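Local coordinates for trypsin-resistant surface T6 protein (Streptococcus pyogenes serotype M6, PDB 4P0D) that serves as a backbone pilin, which probably polymerises into the shaft of the cell-wall-attached pili of this Gram-positive pathogen, at residues 13-18 with 98-103; 19-24 with 79-84. The protein carries 1 engineered substitution. All coordinates share one frame; numbering follows the deposited sequence.

Interaction 1. Residues 13-18 with 98-103; sequences TNIEGG and ALLTGA
Ala103 lies over one face of the flat peptide group that joins Gly17 to Gly18, and the contact shows how a turn can be packed through backbone planes as well as side chains. The Ala103 CB methyl is 3.6 Å from Gly17 O and 4.0 Å from Gly17 C, while Ala103 CA comes to 3.4 Å from Gly17 O. The same methyl meets the preceding peptide from its oxygen side, with Ala103 CB 4.1 Å from Glu16 O. Gly17 has a positive phi (82°), and its lack of a side chain lets the two chains close to 4.8 Å between Gly17 CA and Ala103 CA.

Deeper in, the interaction is purely apolar. Leu100 sends CD2 into the side of Ile15, 4.0 Å from Ile15 CG1 and about as close to its CG2 and CD1, so one methyl touches three carbons. The two side chains run roughly at right angles. With chi1 at -62°, Leu100 CG lies opposite its own carbonyl carbon, an orientation that carries the branch toward Ile15. Tyr109, from strand 108-116, packs against both residues.

The segments exchange no hydrogen bond. Glu16 O is instead hydrogen-bonded to the Tyr109 hydroxyl and Gly17 O to Thr104, which helps to set the tilt of their peptide groups. Between the turn of this Ig-like domain and the end of strand 94-101 the direct contact is therefore one of close, non-directional fit, and directional bonds of the loop go to Thr104 and Tyr109 nearby.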
loop_
_atom_site.group_PDB
_atom_site.type_symbol
_atom_site.label_atom_id
_atom_site.label_comp_id
_atom_site.label_asym_id
_atom_site.label_seq_id
_atom_site.Cartn_x
_atom_site.Cartn_y
_atom_site.Cartn_z
ATOM N N THR A 13 33.301 1.125 -5.597
ATOM C CA THR A 13 32.593 2.223 -6.274
ATOM C C THR A 13 31.096 1.921 -6.448
ATOM O O THR A 13 30.622 0.832 -6.094
ATOM C CB THR A 13 33.198 2.519 -7.652
ATOM O OG1 THR A 13 33.117 1.335 -8.436
ATOM C CG2 THR A 13 34.639 2.951 -7.523
ATOM N N ASN A 14 30.360 2.896 -6.979
ATOM C CA ASN A 14 28.921 2.765 -7.217
ATOM C C ASN A 14 28.118 2.545 -5.947
ATOM O O ASN A 14 27.143 1.781 -5.934
ATOM C CB ASN A 14 28.601 1.650 -8.240
ATOM C CG ASN A 14 27.223 1.817 -8.866
ATOM O OD1 ASN A 14 26.810 2.945 -9.149
ATOM N ND2 ASN A 14 26.498 0.711 -9.067
ATOM N N ILE A 15 28.485 3.261 -4.889
ATOM C CA ILE A 15 27.786 3.175 -3.625
ATOM C C ILE A 15 26.674 4.220 -3.608
ATOM O O ILE A 15 26.935 5.429 -3.575
ATOM C CB ILE A 15 28.735 3.384 -2.430
ATOM C CG1 ILE A 15 29.879 2.370 -2.488
ATOM C CG2 ILE A 15 27.980 3.231 -1.109
ATOM C CD1 ILE A 15 30.809 2.392 -1.292
ATOM N N GLU A 16 25.432 3.744 -3.651
ATOM C CA GLU A 16 24.264 4.603 -3.667
ATOM C C GLU A 16 23.471 4.414 -2.390
ATOM O O GLU A 16 23.478 3.345 -1.786
ATOM C CB GLU A 16 23.387 4.246 -4.864
ATOM C CG GLU A 16 23.950 4.625 -6.226
ATOM C CD GLU A 16 23.208 3.917 -7.363
ATOM O OE1 GLU A 16 23.319 2.674 -7.520
ATOM O OE2 GLU A 16 22.498 4.601 -8.095
ATOM N N GLY A 17 22.792 5.462 -1.957
ATOM C CA GLY A 17 21.878 5.335 -0.854
ATOM C C GLY A 17 22.498 5.393 0.508
ATOM O O GLY A 17 21.802 5.217 1.480
ATOM N N GLY A 18 23.799 5.682 0.582
ATOM C CA GLY A 18 24.483 5.850 1.859
ATOM C C GLY A 18 24.428 4.692 2.843
ATOM O O GLY A 18 24.018 4.869 3.998
ATOM N N ALA A 98 33.102 -7.724 1.880
ATOM C CA ALA A 98 32.462 -6.468 2.233
ATOM C C ALA A 98 30.952 -6.631 2.141
ATOM O O ALA A 98 30.447 -7.172 1.156
ATOM C CB ALA A 98 32.955 -5.360 1.317
ATOM N N LEU A 99 30.249 -6.204 3.187
ATOM C CA LEU A 99 28.795 -6.087 3.173
ATOM C C LEU A 99 28.363 -4.613 3.286
ATOM O O LEU A 99 28.833 -3.862 4.176
ATOM C CB LEU A 99 28.144 -6.902 4.296
ATOM C CG LEU A 99 28.419 -8.417 4.273
ATOM C CD1 LEU A 99 27.769 -9.084 5.484
ATOM C CD2 LEU A 99 27.943 -9.074 2.980
ATOM N N LEU A 100 27.458 -4.228 2.389
ATOM C CA LEU A 100 26.860 -2.893 2.388
ATOM C C LEU A 100 25.404 -3.025 2.850
ATOM O O LEU A 100 24.596 -3.712 2.190
ATOM C CB LEU A 100 26.939 -2.269 0.989
ATOM C CG LEU A 100 28.351 -2.026 0.419
ATOM C CD1 LEU A 100 28.851 -3.221 -0.388
ATOM C CD2 LEU A 100 28.367 -0.796 -0.477
ATOM N N THR A 101 25.087 -2.405 3.986
ATOM C CA THR A 101 23.793 -2.590 4.663
ATOM C C THR A 101 23.185 -1.245 5.002
ATOM O O THR A 101 23.863 -0.225 4.956
ATOM C CB THR A 101 23.940 -3.345 6.003
ATOM O OG1 THR A 101 24.914 -2.684 6.813
ATOM C CG2 THR A 101 24.365 -4.757 5.786
ATOM N N GLY A 102 21.886 -1.255 5.301
ATOM C CA GLY A 102 21.178 -0.083 5.789
ATOM C C GLY A 102 21.100 1.151 4.897
ATOM O O GLY A 102 20.945 2.248 5.409
ATOM N N ALA A 103 21.217 0.994 3.582
ATOM C CA ALA A 103 21.070 2.137 2.662
ATOM C C ALA A 103 19.746 2.823 2.949
ATOM O O ALA A 103 18.706 2.158 3.092
ATOM C CB ALA A 103 21.132 1.686 1.206
#

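Interaction 2. Residues 19-24 with 79-84; sequences PTVTLY and VSISNG. With CA (calcium ion), chain E.
Val21 and Val79 bring strand 20-31 and the end of strand 75-79 together as antiparallel neighbours in a sheet of the Ig-like domain, at the point where the pairing gives way to a loop. One direct bond is made: Val79 N donates to Val21 O at 3.0 Å and is nearly straight, with 171° at the hydrogen, although the donor is tilted 29° from the carbonyl plane. The return link appears to run through water. Water 1 accepts from Val21 N at 2.8 Å and approaches Val79 O at 2.5 Å, short enough for this half of the bridge to be taken with caution. The arrangement is consistent with a water taking the place of a direct bond as one strand peels off.

The side chains follow the same course. Next to the bond, Val21 CG1 packs against Val79 CB at 4.2 Å; on one flank, Leu23 CD1 reaches Val79 CG2 at 4.0 Å. Val21 uses its other branch on the departing chain, where CG2 meets Ile81 CG2 at 3.7 Å. In Ile81, CG1 stands between the backbone N and the carbonyl carbon (chi1 63°), which sends CD1 to Pro19, 3.6 Å from its carbonyl O and also close to its ring. Ala86 and Tyr88 of strand 86-91 pack against Val79, and Ala86 against Ile81 as well.

Beyond the hydrophobic patch the loop turns outward and binds calcium. Ser82 chelates the ion through its carbonyl O and side chain, Thr85 O and water 3 are further ligands, with water 2 at a longer, weaker distance, and the Ser82 OG–calcium bond measures 2.3 Å.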
loop_
_atom_site.group_PDB
_atom_site.type_symbol
_atom_site.label_atom_id
_atom_site.label_comp_id
_atom_site.label_asym_id
_atom_site.label_seq_id
_atom_site.Cartn_x
_atom_site.Cartn_y
_atom_site.Cartn_z
ATOM N N PRO A 19 24.871 3.502 2.416
ATOM C CA PRO A 19 24.865 2.361 3.327
ATOM C C PRO A 19 26.052 2.390 4.299
ATOM O O PRO A 19 26.958 3.192 4.157
ATOM C CB PRO A 19 25.001 1.178 2.382
ATOM C CG PRO A 19 25.873 1.716 1.289
ATOM C CD PRO A 19 25.429 3.143 1.099
ATOM N N THR A 20 26.015 1.502 5.280
ATOM C CA THR A 20 27.149 1.179 6.117
ATOM C C THR A 20 27.967 0.150 5.368
ATOM O O THR A 20 27.417 -0.773 4.752
ATOM C CB THR A 20 26.648 0.560 7.434
ATOM O OG1 THR A 20 25.889 1.542 8.134
ATOM C CG2 THR A 20 27.772 0.090 8.288
ATOM N N VAL A 21 29.278 0.307 5.399
ATOM C CA VAL A 21 30.173 -0.656 4.788
ATOM C C VAL A 21 31.025 -1.294 5.899
ATOM O O VAL A 21 31.705 -0.589 6.673
ATOM C CB VAL A 21 31.073 0.002 3.722
ATOM C CG1 VAL A 21 31.968 -1.037 3.079
ATOM C CG2 VAL A 21 30.221 0.705 2.672
ATOM N N THR A 22 30.955 -2.616 5.975
ATOM C CA THR A 22 31.740 -3.401 6.901
ATOM C C THR A 22 32.584 -4.407 6.125
ATOM O O THR A 22 32.067 -5.129 5.273
ATOM C CB THR A 22 30.846 -4.158 7.883
ATOM O OG1 THR A 22 29.824 -3.287 8.398
ATOM C CG2 THR A 22 31.686 -4.712 9.035
ATOM N N LEU A 23 33.878 -4.457 6.426
ATOM C CA LEU A 23 34.783 -5.413 5.814
ATOM C C LEU A 23 35.120 -6.491 6.856
ATOM O O LEU A 23 35.477 -6.171 7.995
ATOM C CB LEU A 23 36.049 -4.725 5.306
ATOM C CG LEU A 23 36.088 -4.426 3.807
ATOM C CD1 LEU A 23 34.956 -3.492 3.381
ATOM C CD2 LEU A 23 37.445 -3.832 3.434
ATOM N N TYR A 24 34.972 -7.753 6.467
ATOM C CA TYR A 24 35.268 -8.869 7.365
ATOM C C TYR A 24 36.449 -9.619 6.827
ATOM O O TYR A 24 36.389 -10.161 5.726
ATOM C CB TYR A 24 34.074 -9.810 7.443
ATOM C CG TYR A 24 32.804 -9.141 7.906
ATOM C CD1 TYR A 24 32.526 -9.010 9.252
ATOM C CD2 TYR A 24 31.864 -8.656 6.990
ATOM C CE1 TYR A 24 31.361 -8.410 9.694
ATOM C CE2 TYR A 24 30.702 -8.046 7.419
ATOM C CZ TYR A 24 30.446 -7.927 8.782
ATOM O OH TYR A 24 29.273 -7.320 9.252
ATOM N N VAL A 79 34.130 0.995 7.251
ATOM C CA VAL A 79 34.749 1.804 6.216
ATOM C C VAL A 79 33.816 2.966 5.868
ATOM O O VAL A 79 32.639 2.770 5.604
ATOM C CB VAL A 79 35.088 0.936 4.998
ATOM C CG1 VAL A 79 35.805 1.747 3.918
ATOM C CG2 VAL A 79 35.949 -0.242 5.440
ATOM N N SER A 80 34.346 4.185 5.898
ATOM C CA SER A 80 33.522 5.344 5.603
ATOM C C SER A 80 33.262 5.432 4.106
ATOM O O SER A 80 33.992 4.851 3.304
ATOM C CB SER A 80 34.198 6.621 6.093
ATOM O OG SER A 80 35.342 6.899 5.303
ATOM N N ILE A 81 32.213 6.166 3.744
ATOM C CA ILE A 81 31.909 6.430 2.345
ATOM C C ILE A 81 31.949 7.932 2.043
ATOM O O ILE A 81 31.770 8.773 2.931
ATOM C CB ILE A 81 30.530 5.856 1.924
ATOM C CG1 ILE A 81 29.394 6.524 2.692
ATOM C CG2 ILE A 81 30.486 4.346 2.150
ATOM C CD1 ILE A 81 28.038 6.023 2.278
ATOM N N SER A 82 32.162 8.249 0.768
ATOM C CA SER A 82 31.958 9.601 0.281
ATOM C C SER A 82 31.812 9.599 -1.225
ATOM O O SER A 82 32.544 8.907 -1.920
ATOM C CB SER A 82 33.122 10.498 0.679
ATOM O OG SER A 82 34.327 9.860 0.358
ATOM N N ASN A 83 30.854 10.375 -1.721
ATOM C CA ASN A 83 30.738 10.602 -3.157
ATOM C C ASN A 83 30.692 9.292 -3.949
ATOM O O ASN A 83 31.254 9.203 -5.038
ATOM C CB ASN A 83 31.908 11.493 -3.619
ATOM C CG ASN A 83 31.660 12.158 -4.983
ATOM O OD1 ASN A 83 30.583 12.669 -5.259
ATOM N ND2 ASN A 83 32.681 12.148 -5.835
ATOM N N GLY A 84 30.066 8.260 -3.381
ATOM C CA GLY A 84 29.860 7.009 -4.107
ATOM C C GLY A 84 30.983 5.978 -4.031
ATOM O O GLY A 84 30.910 4.939 -4.687
HETATM CA CA CA E . 34.892 8.152 -1.134
HETATM O O HOH W 1 30.450 2.519 6.695
HETATM O O HOH W 2 36.395 10.299 -2.359
HETATM O O HOH W 3 36.871 7.387 -0.124
#

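How the interactions relate
From the N terminus, strand 7-13 leads into the turn at 13-18, and strand 20-31 follows directly. Interaction 2 returns the chain to that strand after a 54-residue excursion that includes helix 56-68. Strand 86-91 comes next, and interaction 1 then closes the wider loop of 79 residues, inside which interaction 2 is nested. The two contacts touch: Thr101 O lies 2.8 Å from Thr20 N, a probable hydrogen bond between neighbouring strands 94-101 and 20-31, and Ile15 N lies 3.0 Å from Gly84 O, probably another. Together they join the turn after the first strand, the calcium-binding loop and the sheet within one domain.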